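PDB 3PEB: dipeptidase, which probably hydrolyses dipeptides as a manganese-dependent peptidase of the M24B family, this chain being its N-terminal creatinase/prolidase-type domain. Local coordinates for residues 8-13 against 127-132; 12-17 against 99-104; 93-98 against 116-121. All blocks are in the same frame, centred on the assembly; numbering follows the deposited sequence.

Contact 1 of 3, residues 8-13 against 127-132; sequences DRIRHF and TPFIHK
The carbonyl oxygen of Arg9 accepts the helical hydrogen bond from Phe13 N at 3.1 Å and also meets the ring of Phe129, whose CZ lies 3.8 Å from Arg9 O. That ring is the main bridge between 6-16 and 127-133, the first and last helices of this creatinase/prolidase N-terminal domain; their directions differ by 138° and their axes pass 11.6 Å apart, a gap suiting large side chains. Phe13 meets Phe129 in an offset stack, centroids 4.2 Å apart and planes 20° from parallel. The two side chains run past each other in opposite directions, which brings each CB over the other's ring: Phe13 CB sits 3.8 Å from the Phe129 centroid and Phe129 CB 4.0 Å from that of Phe13. In Phe129 the CG stands opposite the backbone N (chi1 -175°), and the ring extends toward helix 6-16. Deeper in, Ile10 CD1 meets the rim of Phe129 near its plane and touches Ile130 CD1 at 3.6 Å; branched aliphatic chains suit this buried layer, where Leu33 and Thr29 of helix 27-34 also pack. No hydrogen bond or salt bridge joins the segments; ring stacking, CH-pi contacts and buried apolar surface hold the helices.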
loop_
_atom_site.group_PDB
_atom_site.type_symbol
_atom_site.label_atom_id
_atom_site.label_comp_id
_atom_site.label_asym_id
_atom_site.label_seq_id
_atom_site.Cartn_x
_atom_site.Cartn_y
_atom_site.Cartn_z
ATOM N N ASP A 8 -4.156 2.861 -12.604
ATOM C CA ASP A 8 -5.332 2.327 -13.337
ATOM C C ASP A 8 -5.158 0.831 -13.646
ATOM O O ASP A 8 -6.104 0.055 -13.546
ATOM C CB ASP A 8 -5.573 3.045 -14.668
ATOM C CG ASP A 8 -6.088 4.484 -14.518
ATOM O OD1 ASP A 8 -6.641 4.883 -13.467
ATOM O OD2 ASP A 8 -5.892 5.233 -15.489
ATOM N N ARG A 9 -3.939 0.440 -14.029
ATOM C CA ARG A 9 -3.649 -0.948 -14.378
ATOM C C ARG A 9 -3.738 -1.835 -13.142
ATOM O O ARG A 9 -4.226 -2.937 -13.223
ATOM C CB ARG A 9 -2.270 -1.091 -15.031
ATOM C CG ARG A 9 -2.221 -0.644 -16.480
ATOM C CD ARG A 9 -1.014 -1.234 -17.196
ATOM N NE ARG A 9 0.110 -0.316 -17.213
ATOM C CZ ARG A 9 1.374 -0.674 -17.421
ATOM N NH1 ARG A 9 1.694 -1.947 -17.620
ATOM N NH2 ARG A 9 2.321 0.252 -17.423
ATOM N N ILE A 10 -3.262 -1.338 -11.997
ATOM C CA ILE A 10 -3.393 -2.074 -10.723
ATOM C C ILE A 10 -4.873 -2.250 -10.403
ATOM O O ILE A 10 -5.300 -3.337 -10.021
ATOM C CB ILE A 10 -2.698 -1.373 -9.528
ATOM C CG1 ILE A 10 -1.173 -1.374 -9.723
ATOM C CG2 ILE A 10 -3.094 -2.082 -8.177
ATOM C CD1 ILE A 10 -0.466 -2.708 -9.330
ATOM N N ARG A 11 -5.652 -1.176 -10.530
ATOM C CA ARG A 11 -7.083 -1.264 -10.220
ATOM C C ARG A 11 -7.829 -2.222 -11.170
ATOM O O ARG A 11 -8.719 -2.947 -10.732
ATOM C CB ARG A 11 -7.737 0.123 -10.205
ATOM C CG ARG A 11 -7.337 0.981 -8.970
ATOM C CD ARG A 11 -8.135 2.282 -8.901
ATOM N NE ARG A 11 -7.591 3.241 -9.850
ATOM C CZ ARG A 11 -6.714 4.196 -9.565
ATOM N NH1 ARG A 11 -6.284 4.406 -8.329
ATOM N NH2 ARG A 11 -6.281 4.987 -10.537
ATOM N N HIS A 12 -7.446 -2.258 -12.449
ATOM C CA HIS A 12 -8.057 -3.189 -13.411
ATOM C C HIS A 12 -7.766 -4.635 -12.994
ATOM O O HIS A 12 -8.642 -5.503 -13.034
ATOM C CB HIS A 12 -7.536 -2.900 -14.843
ATOM C CG HIS A 12 -8.063 -3.831 -15.895
ATOM N ND1 HIS A 12 -9.220 -3.577 -16.601
ATOM C CD2 HIS A 12 -7.582 -5.006 -16.377
ATOM C CE1 HIS A 12 -9.438 -4.560 -17.463
ATOM N NE2 HIS A 12 -8.465 -5.445 -17.337
ATOM N N PHE A 13 -6.520 -4.891 -12.623
ATOM C CA PHE A 13 -6.111 -6.206 -12.156
ATOM C C PHE A 13 -6.893 -6.626 -10.910
ATOM O O PHE A 13 -7.370 -7.766 -10.838
ATOM C CB PHE A 13 -4.612 -6.212 -11.858
ATOM C CG PHE A 13 -4.148 -7.469 -11.186
ATOM C CD1 PHE A 13 -4.149 -7.569 -9.823
ATOM C CD2 PHE A 13 -3.767 -8.579 -11.938
ATOM C CE1 PHE A 13 -3.712 -8.759 -9.185
ATOM C CE2 PHE A 13 -3.341 -9.760 -11.323
ATOM C CZ PHE A 13 -3.329 -9.845 -9.940
ATOM N N THR A 127 3.006 -9.998 -6.534
ATOM C CA THR A 127 4.336 -9.869 -7.102
ATOM C C THR A 127 4.412 -10.272 -8.583
ATOM O O THR A 127 5.060 -9.581 -9.382
ATOM C CB THR A 127 5.413 -10.618 -6.229
ATOM O OG1 THR A 127 5.645 -9.883 -5.019
ATOM C CG2 THR A 127 6.735 -10.720 -7.010
ATOM N N PRO A 128 3.764 -11.383 -8.971
ATOM C CA PRO A 128 3.811 -11.763 -10.382
ATOM C C PRO A 128 3.244 -10.679 -11.324
ATOM O O PRO A 128 3.849 -10.376 -12.359
ATOM C CB PRO A 128 2.972 -13.041 -10.423
ATOM C CG PRO A 128 3.180 -13.656 -9.054
ATOM C CD PRO A 128 3.163 -12.446 -8.139
ATOM N N PHE A 129 2.140 -10.057 -10.927
ATOM C CA PHE A 129 1.587 -8.976 -11.716
ATOM C C PHE A 129 2.540 -7.780 -11.814
ATOM O O PHE A 129 2.711 -7.207 -12.920
ATOM C CB PHE A 129 0.228 -8.550 -11.212
ATOM C CG PHE A 129 -0.420 -7.516 -12.101
ATOM C CD1 PHE A 129 -0.780 -7.851 -13.394
ATOM C CD2 PHE A 129 -0.602 -6.208 -11.674
ATOM C CE1 PHE A 129 -1.352 -6.897 -14.257
ATOM C CE2 PHE A 129 -1.181 -5.253 -12.540
ATOM C CZ PHE A 129 -1.542 -5.609 -13.811
ATOM N N ILE A 130 3.200 -7.425 -10.705
ATOM C CA ILE A 130 4.147 -6.317 -10.743
ATOM C C ILE A 130 5.267 -6.610 -11.759
ATOM O O ILE A 130 5.607 -5.740 -12.563
ATOM C CB ILE A 130 4.717 -5.952 -9.355
ATOM C CG1 ILE A 130 3.606 -5.489 -8.392
ATOM C CG2 ILE A 130 5.826 -4.889 -9.469
ATOM C CD1 ILE A 130 2.696 -4.400 -8.901
ATOM N N HIS A 131 5.821 -7.827 -11.742
ATOM C CA HIS A 131 6.844 -8.199 -12.726
ATOM C C HIS A 131 6.303 -8.115 -14.162
ATOM O O HIS A 131 6.982 -7.612 -15.058
ATOM C CB HIS A 131 7.402 -9.598 -12.436
ATOM C CG HIS A 131 8.237 -9.673 -11.193
ATOM N ND1 HIS A 131 9.098 -8.667 -10.808
ATOM C CD2 HIS A 131 8.366 -10.653 -10.266
ATOM C CE1 HIS A 131 9.698 -9.012 -9.679
ATOM N NE2 HIS A 131 9.278 -10.216 -9.336
ATOM N N LYS A 132 5.077 -8.588 -14.369
ATOM C CA LYS A 132 4.427 -8.546 -15.683
ATOM C C LYS A 132 4.319 -7.099 -16.195
ATOM O O LYS A 132 4.595 -6.826 -17.367
ATOM C CB LYS A 132 3.034 -9.161 -15.586
ATOM C CG LYS A 132 2.394 -9.587 -16.886
ATOM C CD LYS A 132 1.067 -10.331 -16.614
ATOM C CE LYS A 132 0.683 -11.288 -17.758
ATOM N NZ LYS A 132 0.215 -10.553 -18.969
#

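Contact 2 of 3, residues 12-17 against 99-104; sequences HFLNEN and IIYAEF
Phe13 holds CG anti to its backbone N (chi1 172°), which carries the ring off the side of helix 6-16, while Tyr101, its CG beside the backbone N and anti to the carbonyl carbon (chi1 -86°), leans from strand 96-102 to receive it. The two rings form a T-shaped pair, with centroids 5.0 Å apart and planes at 79°. Phe13 supplies the edge: its CE1 lies over the centre of the Tyr101 face, 3.7 Å from Tyr101 CE2. Leu14, one residue on, runs alongside in the opposite direction and brings CD2 to 3.9 Å from Tyr101 CD1, filling the buried side toward Ala22 of strand 21-24.

Asn17, the first residue beyond the helix, serves both chain end and ring. Its ND2 donates to Phe13 O at 2.8 Å, a carbonyl of the last turn, and the same nitrogen lies above the Phe13 ring, on the face opposite the one stacked by Phe129. Its CB packs 3.6 Å from Tyr101 OH. An ordered water then joins the polar ends, giving a proton to Asn17 O at 2.8 Å and lying 2.9 Å from Tyr101 OH. Tyrosine fits this partly exposed place because its ring meets apolar groups while its hydroxyl remains hydrated. The chemistry is thus divided: dispersion and ring electrostatics join helix to strand, and a solvent bridge serves the polar rim.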
loop_
_atom_site.group_PDB
_atom_site.type_symbol
_atom_site.label_atom_id
_atom_site.label_comp_id
_atom_site.label_asym_id
_atom_site.label_seq_id
_atom_site.Cartn_x
_atom_site.Cartn_y
_atom_site.Cartn_z
ATOM N N HIS A 12 -7.446 -2.258 -12.449
ATOM C CA HIS A 12 -8.057 -3.189 -13.411
ATOM C C HIS A 12 -7.766 -4.635 -12.994
ATOM O O HIS A 12 -8.642 -5.503 -13.034
ATOM C CB HIS A 12 -7.536 -2.900 -14.843
ATOM C CG HIS A 12 -8.063 -3.831 -15.895
ATOM N ND1 HIS A 12 -9.220 -3.577 -16.601
ATOM C CD2 HIS A 12 -7.582 -5.006 -16.377
ATOM C CE1 HIS A 12 -9.438 -4.560 -17.463
ATOM N NE2 HIS A 12 -8.465 -5.445 -17.337
ATOM N N PHE A 13 -6.520 -4.891 -12.623
ATOM C CA PHE A 13 -6.111 -6.206 -12.156
ATOM C C PHE A 13 -6.893 -6.626 -10.910
ATOM O O PHE A 13 -7.370 -7.766 -10.838
ATOM C CB PHE A 13 -4.612 -6.212 -11.858
ATOM C CG PHE A 13 -4.148 -7.469 -11.186
ATOM C CD1 PHE A 13 -4.149 -7.569 -9.823
ATOM C CD2 PHE A 13 -3.767 -8.579 -11.938
ATOM C CE1 PHE A 13 -3.712 -8.759 -9.185
ATOM C CE2 PHE A 13 -3.341 -9.760 -11.323
ATOM C CZ PHE A 13 -3.329 -9.845 -9.940
ATOM N N LEU A 14 -7.040 -5.705 -9.948
ATOM C CA LEU A 14 -7.803 -6.002 -8.733
ATOM C C LEU A 14 -9.240 -6.390 -9.090
ATOM O O LEU A 14 -9.790 -7.411 -8.602
ATOM C CB LEU A 14 -7.796 -4.813 -7.763
ATOM C CG LEU A 14 -6.460 -4.440 -7.120
ATOM C CD1 LEU A 14 -6.581 -3.124 -6.290
ATOM C CD2 LEU A 14 -6.031 -5.660 -6.246
ATOM N N ASN A 15 -9.839 -5.579 -9.955
ATOM C CA ASN A 15 -11.206 -5.776 -10.354
ATOM C C ASN A 15 -11.410 -7.122 -11.054
ATOM O O ASN A 15 -12.333 -7.827 -10.738
ATOM C CB ASN A 15 -11.652 -4.596 -11.240
ATOM C CG ASN A 15 -13.064 -4.751 -11.741
ATOM O OD1 ASN A 15 -13.262 -5.137 -12.877
ATOM N ND2 ASN A 15 -14.045 -4.513 -10.880
ATOM N N GLU A 16 -10.538 -7.465 -11.998
ATOM C CA GLU A 16 -10.565 -8.775 -12.664
ATOM C C GLU A 16 -10.518 -9.951 -11.657
ATOM O O GLU A 16 -11.091 -11.014 -11.900
ATOM C CB GLU A 16 -9.330 -8.946 -13.537
ATOM C CG GLU A 16 -9.300 -8.301 -14.880
ATOM C CD GLU A 16 -8.088 -8.815 -15.685
ATOM O OE1 GLU A 16 -6.920 -8.542 -15.273
ATOM O OE2 GLU A 16 -8.305 -9.518 -16.684
ATOM N N ASN A 17 -9.810 -9.747 -10.549
ATOM C CA ASN A 17 -9.547 -10.804 -9.561
ATOM C C ASN A 17 -10.396 -10.693 -8.290
ATOM O O ASN A 17 -10.112 -11.360 -7.291
ATOM C CB ASN A 17 -8.045 -10.827 -9.250
ATOM C CG ASN A 17 -7.226 -11.337 -10.422
ATOM O OD1 ASN A 17 -7.222 -12.530 -10.686
ATOM N ND2 ASN A 17 -6.576 -10.433 -11.165
ATOM N N ILE A 99 -10.677 -10.091 -0.387
ATOM C CA ILE A 99 -9.440 -10.521 -1.020
ATOM C C ILE A 99 -8.501 -9.334 -1.171
ATOM O O ILE A 99 -8.866 -8.303 -1.774
ATOM C CB ILE A 99 -9.692 -11.159 -2.394
ATOM C CG1 ILE A 99 -10.666 -12.341 -2.284
ATOM C CG2 ILE A 99 -8.368 -11.576 -3.016
ATOM C CD1 ILE A 99 -11.126 -12.910 -3.600
ATOM N N ILE A 100 -7.300 -9.460 -0.602
ATOM C CA ILE A 100 -6.320 -8.390 -0.617
ATOM C C ILE A 100 -5.058 -8.870 -1.297
ATOM O O ILE A 100 -4.541 -9.942 -0.949
ATOM C CB ILE A 100 -5.988 -7.928 0.808
ATOM C CG1 ILE A 100 -7.253 -7.422 1.503
ATOM C CG2 ILE A 100 -4.886 -6.848 0.814
ATOM C CD1 ILE A 100 -7.076 -7.141 2.976
ATOM N N TYR A 101 -4.540 -8.084 -2.249
ATOM C CA TYR A 101 -3.292 -8.434 -2.914
ATOM C C TYR A 101 -2.115 -7.731 -2.228
ATOM O O TYR A 101 -2.208 -6.571 -1.891
ATOM C CB TYR A 101 -3.326 -8.115 -4.417
ATOM C CG TYR A 101 -3.934 -9.247 -5.207
ATOM C CD1 TYR A 101 -5.314 -9.378 -5.312
ATOM C CD2 TYR A 101 -3.126 -10.222 -5.796
ATOM C CE1 TYR A 101 -5.875 -10.442 -6.000
ATOM C CE2 TYR A 101 -3.666 -11.279 -6.486
ATOM C CZ TYR A 101 -5.050 -11.388 -6.590
ATOM O OH TYR A 101 -5.589 -12.443 -7.259
ATOM N N ALA A 102 -1.008 -8.449 -2.054
ATOM C CA ALA A 102 0.196 -7.888 -1.446
ATOM C C ALA A 102 1.426 -8.520 -2.080
ATOM O O ALA A 102 1.340 -9.563 -2.748
ATOM C CB ALA A 102 0.185 -8.081 0.095
ATOM N N GLU A 103 2.575 -7.869 -1.922
ATOM C CA GLU A 103 3.774 -8.323 -2.613
ATOM C C GLU A 103 4.521 -9.338 -1.741
ATOM O O GLU A 103 5.323 -8.944 -0.902
ATOM C CB GLU A 103 4.692 -7.153 -2.935
ATOM C CG GLU A 103 4.061 -6.093 -3.849
ATOM C CD GLU A 103 4.991 -4.930 -4.078
ATOM O OE1 GLU A 103 4.965 -4.008 -3.226
ATOM O OE2 GLU A 103 5.769 -4.956 -5.080
ATOM N N PHE A 104 4.283 -10.617 -1.987
ATOM C CA PHE A 104 4.803 -11.685 -1.114
ATOM C C PHE A 104 6.316 -11.827 -1.185
ATOM O O PHE A 104 6.909 -12.331 -0.239
ATOM C CB PHE A 104 4.177 -13.034 -1.438
ATOM C CG PHE A 104 2.729 -13.204 -0.978
ATOM C CD1 PHE A 104 1.977 -12.164 -0.444
ATOM C CD2 PHE A 104 2.128 -14.457 -1.108
ATOM C CE1 PHE A 104 0.654 -12.382 -0.050
ATOM C CE2 PHE A 104 0.824 -14.667 -0.729
ATOM C CZ PHE A 104 0.077 -13.629 -0.223
HETATM O O HOH W 1 -8.266 -13.293 -6.626
#

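Contact 3 of 3, residues 93-98 against 116-121; sequences ASTDIP and QTVFEG. With NA (sodium ion), chain M; EDO (1,2-ethanediol), chain H.
Glu120 bonds to the start of strand 96-102 and the residue before it: its N donates to Thr95 O at 3.2 Å, and its O accepts from Ile97 N, also at 3.2 Å. Bonding to the residues on either side of Asp96 makes Asp96 and Glu120 a parallel bridge pair. Phe119 CA and Gly121 CA add C-H...O contacts to Thr95 O and Ile97 O. At phi 161° a CB on Gly121 would run into the carbonyl O of Glu120 and strike Ile97 O; glycine, lacking one, fits.

Beside these bonds, Phe119 and Ile97 lie side by side pointing the same way, Ile97 CD1 4.1 Å from Phe119 CD1, both buried against Leu21 of strand 21-24. Thr95 sets its CB 3.6 Å from Val118 O, and Lys89 bonds to both Thr95 OG1 and Val118 O. Farther out, a sodium ion takes Phe119 O at 2.3 Å, Gln116 O at 2.5 Å and three waters; one of these also donates to Glu120 OE1 and another to Gly121 O, tying the ion to the turn after helix 109-118. Together these features mark the return of a beta-alpha-beta crossover, where the chain leaves its helix and enters the neighbouring parallel strand.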
loop_
_atom_site.group_PDB
_atom_site.type_symbol
_atom_site.label_atom_id
_atom_site.label_comp_id
_atom_site.label_asym_id
_atom_site.label_seq_id
_atom_site.Cartn_x
_atom_site.Cartn_y
_atom_site.Cartn_z
ATOM N N ALA A 93 -10.605 4.126 6.206
ATOM C CA ALA A 93 -12.032 3.805 6.396
ATOM C C ALA A 93 -12.347 2.341 6.156
ATOM O O ALA A 93 -13.183 1.735 6.861
ATOM C CB ALA A 93 -12.894 4.657 5.479
ATOM N N SER A 94 -11.685 1.746 5.173
ATOM C CA SER A 94 -12.047 0.414 4.797
ATOM C C SER A 94 -10.896 -0.562 5.068
ATOM O O SER A 94 -9.862 -0.500 4.412
ATOM C CB SER A 94 -12.412 0.381 3.336
ATOM O OG SER A 94 -12.749 -0.931 2.955
ATOM N N THR A 95 -11.120 -1.469 6.012
ATOM C CA THR A 95 -10.159 -2.525 6.304
ATOM C C THR A 95 -10.779 -3.925 6.260
ATOM O O THR A 95 -10.102 -4.890 6.548
ATOM C CB THR A 95 -9.506 -2.285 7.662
ATOM O OG1 THR A 95 -10.513 -2.266 8.677
ATOM C CG2 THR A 95 -8.727 -0.951 7.664
ATOM N N ASP A 96 -12.057 -4.030 5.903
ATOM C CA ASP A 96 -12.698 -5.327 5.701
ATOM C C ASP A 96 -12.871 -5.548 4.204
ATOM O O ASP A 96 -13.798 -5.022 3.572
ATOM C CB ASP A 96 -14.043 -5.399 6.422
ATOM C CG ASP A 96 -13.887 -5.423 7.929
ATOM O OD1 ASP A 96 -14.244 -6.450 8.549
ATOM O OD2 ASP A 96 -13.396 -4.420 8.491
ATOM N N ILE A 97 -11.938 -6.300 3.632
ATOM C CA ILE A 97 -11.864 -6.519 2.196
ATOM C C ILE A 97 -11.640 -7.996 2.029
ATOM O O ILE A 97 -10.625 -8.504 2.484
ATOM C CB ILE A 97 -10.701 -5.730 1.590
ATOM C CG1 ILE A 97 -10.883 -4.228 1.828
ATOM C CG2 ILE A 97 -10.539 -5.995 0.095
ATOM C CD1 ILE A 97 -9.650 -3.605 2.256
ATOM N N PRO A 98 -12.575 -8.701 1.380
ATOM C CA PRO A 98 -12.448 -10.148 1.304
ATOM C C PRO A 98 -11.161 -10.700 0.692
ATOM O O PRO A 98 -10.627 -11.685 1.197
ATOM C CB PRO A 98 -13.653 -10.558 0.472
ATOM C CG PRO A 98 -14.674 -9.531 0.781
ATOM C CD PRO A 98 -13.908 -8.246 0.941
ATOM N N GLN A 116 -2.088 -8.281 9.011
ATOM C CA GLN A 116 -3.168 -9.180 9.423
ATOM C C GLN A 116 -3.870 -8.712 10.702
ATOM O O GLN A 116 -5.024 -9.107 10.938
ATOM C CB GLN A 116 -2.667 -10.634 9.604
ATOM C CG GLN A 116 -2.448 -11.392 8.294
ATOM C CD GLN A 116 -1.883 -12.784 8.558
ATOM O OE1 GLN A 116 -0.695 -12.942 8.866
ATOM N NE2 GLN A 116 -2.730 -13.784 8.493
ATOM N N THR A 117 -3.230 -7.875 11.521
ATOM C CA THR A 117 -3.938 -7.326 12.678
ATOM C C THR A 117 -4.905 -6.185 12.264
ATOM O O THR A 117 -5.825 -5.863 13.010
ATOM C CB THR A 117 -3.025 -6.804 13.797
ATOM O OG1 THR A 117 -2.295 -5.665 13.340
ATOM C CG2 THR A 117 -2.059 -7.905 14.320
ATOM N N VAL A 118 -4.654 -5.573 11.112
ATOM C CA VAL A 118 -5.454 -4.448 10.606
ATOM C C VAL A 118 -6.591 -4.959 9.703
ATOM O O VAL A 118 -7.749 -4.559 9.844
ATOM C CB VAL A 118 -4.549 -3.465 9.847
ATOM C CG1 VAL A 118 -5.356 -2.298 9.209
ATOM C CG2 VAL A 118 -3.455 -2.886 10.767
ATOM N N PHE A 119 -6.247 -5.830 8.758
ATOM C CA PHE A 119 -7.157 -6.245 7.698
ATOM C C PHE A 119 -7.773 -7.585 7.933
ATOM O O PHE A 119 -7.072 -8.545 8.246
ATOM C CB PHE A 119 -6.434 -6.259 6.350
ATOM C CG PHE A 119 -6.006 -4.899 5.905
ATOM C CD1 PHE A 119 -6.906 -4.038 5.276
ATOM C CD2 PHE A 119 -4.737 -4.434 6.186
ATOM C CE1 PHE A 119 -6.516 -2.787 4.901
ATOM C CE2 PHE A 119 -4.339 -3.160 5.814
ATOM C CZ PHE A 119 -5.220 -2.325 5.178
ATOM N N GLU A 120 -9.090 -7.615 7.779
ATOM C CA GLU A 120 -9.868 -8.835 7.777
ATOM C C GLU A 120 -10.031 -9.227 6.315
ATOM O O GLU A 120 -10.719 -8.516 5.534
ATOM C CB GLU A 120 -11.247 -8.592 8.404
ATOM C CG GLU A 120 -12.153 -9.835 8.472
ATOM C CD GLU A 120 -11.768 -10.814 9.581
ATOM O OE1 GLU A 120 -10.806 -10.547 10.348
ATOM O OE2 GLU A 120 -12.449 -11.858 9.682
ATOM N N GLY A 121 -9.366 -10.309 5.940
ATOM C CA GLY A 121 -9.524 -10.903 4.626
ATOM C C GLY A 121 -8.379 -11.822 4.253
ATOM O O GLY A 121 -7.429 -12.007 5.024
HETATM NA NA NA M . -6.699 -10.432 9.540
HETATM C C1 EDO H . -11.796 0.200 10.139
HETATM O O1 EDO H . -12.613 -0.189 9.029
HETATM C C2 EDO H . -10.716 1.139 9.632
HETATM O O2 EDO H . -10.695 2.396 10.331
HETATM O O HOH W 2 -10.743 -5.051 9.693
HETATM O O HOH W 3 -8.248 -9.354 11.252
HETATM O O HOH W 4 -5.905 -11.276 7.411
HETATM O O HOH W 5 -6.234 -12.153 11.064
#

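In the fold
From the N terminus, helix 6-16 supplies one side of both contact 1 and contact 2. Contact 2 closes the first long loop, bringing the helix end back to strand 96-102 after strands 21-24, 46-50, 56-60 and 75-78. Contact 3 starts just before that strand segment and ends beyond it, so contacts 2 and 3 cross; they also touch, Ile100 packing on Phe119. Contact 1 closes the widest loop, joining the first helix to the last, 127-133, with contact 3 nested inside. The first helix is thus fixed to the sheet and the C-terminal helix, while contact 3 joins the start of strand 96-102 to the chain leaving helix 109-118, just before the edge strand 122-125.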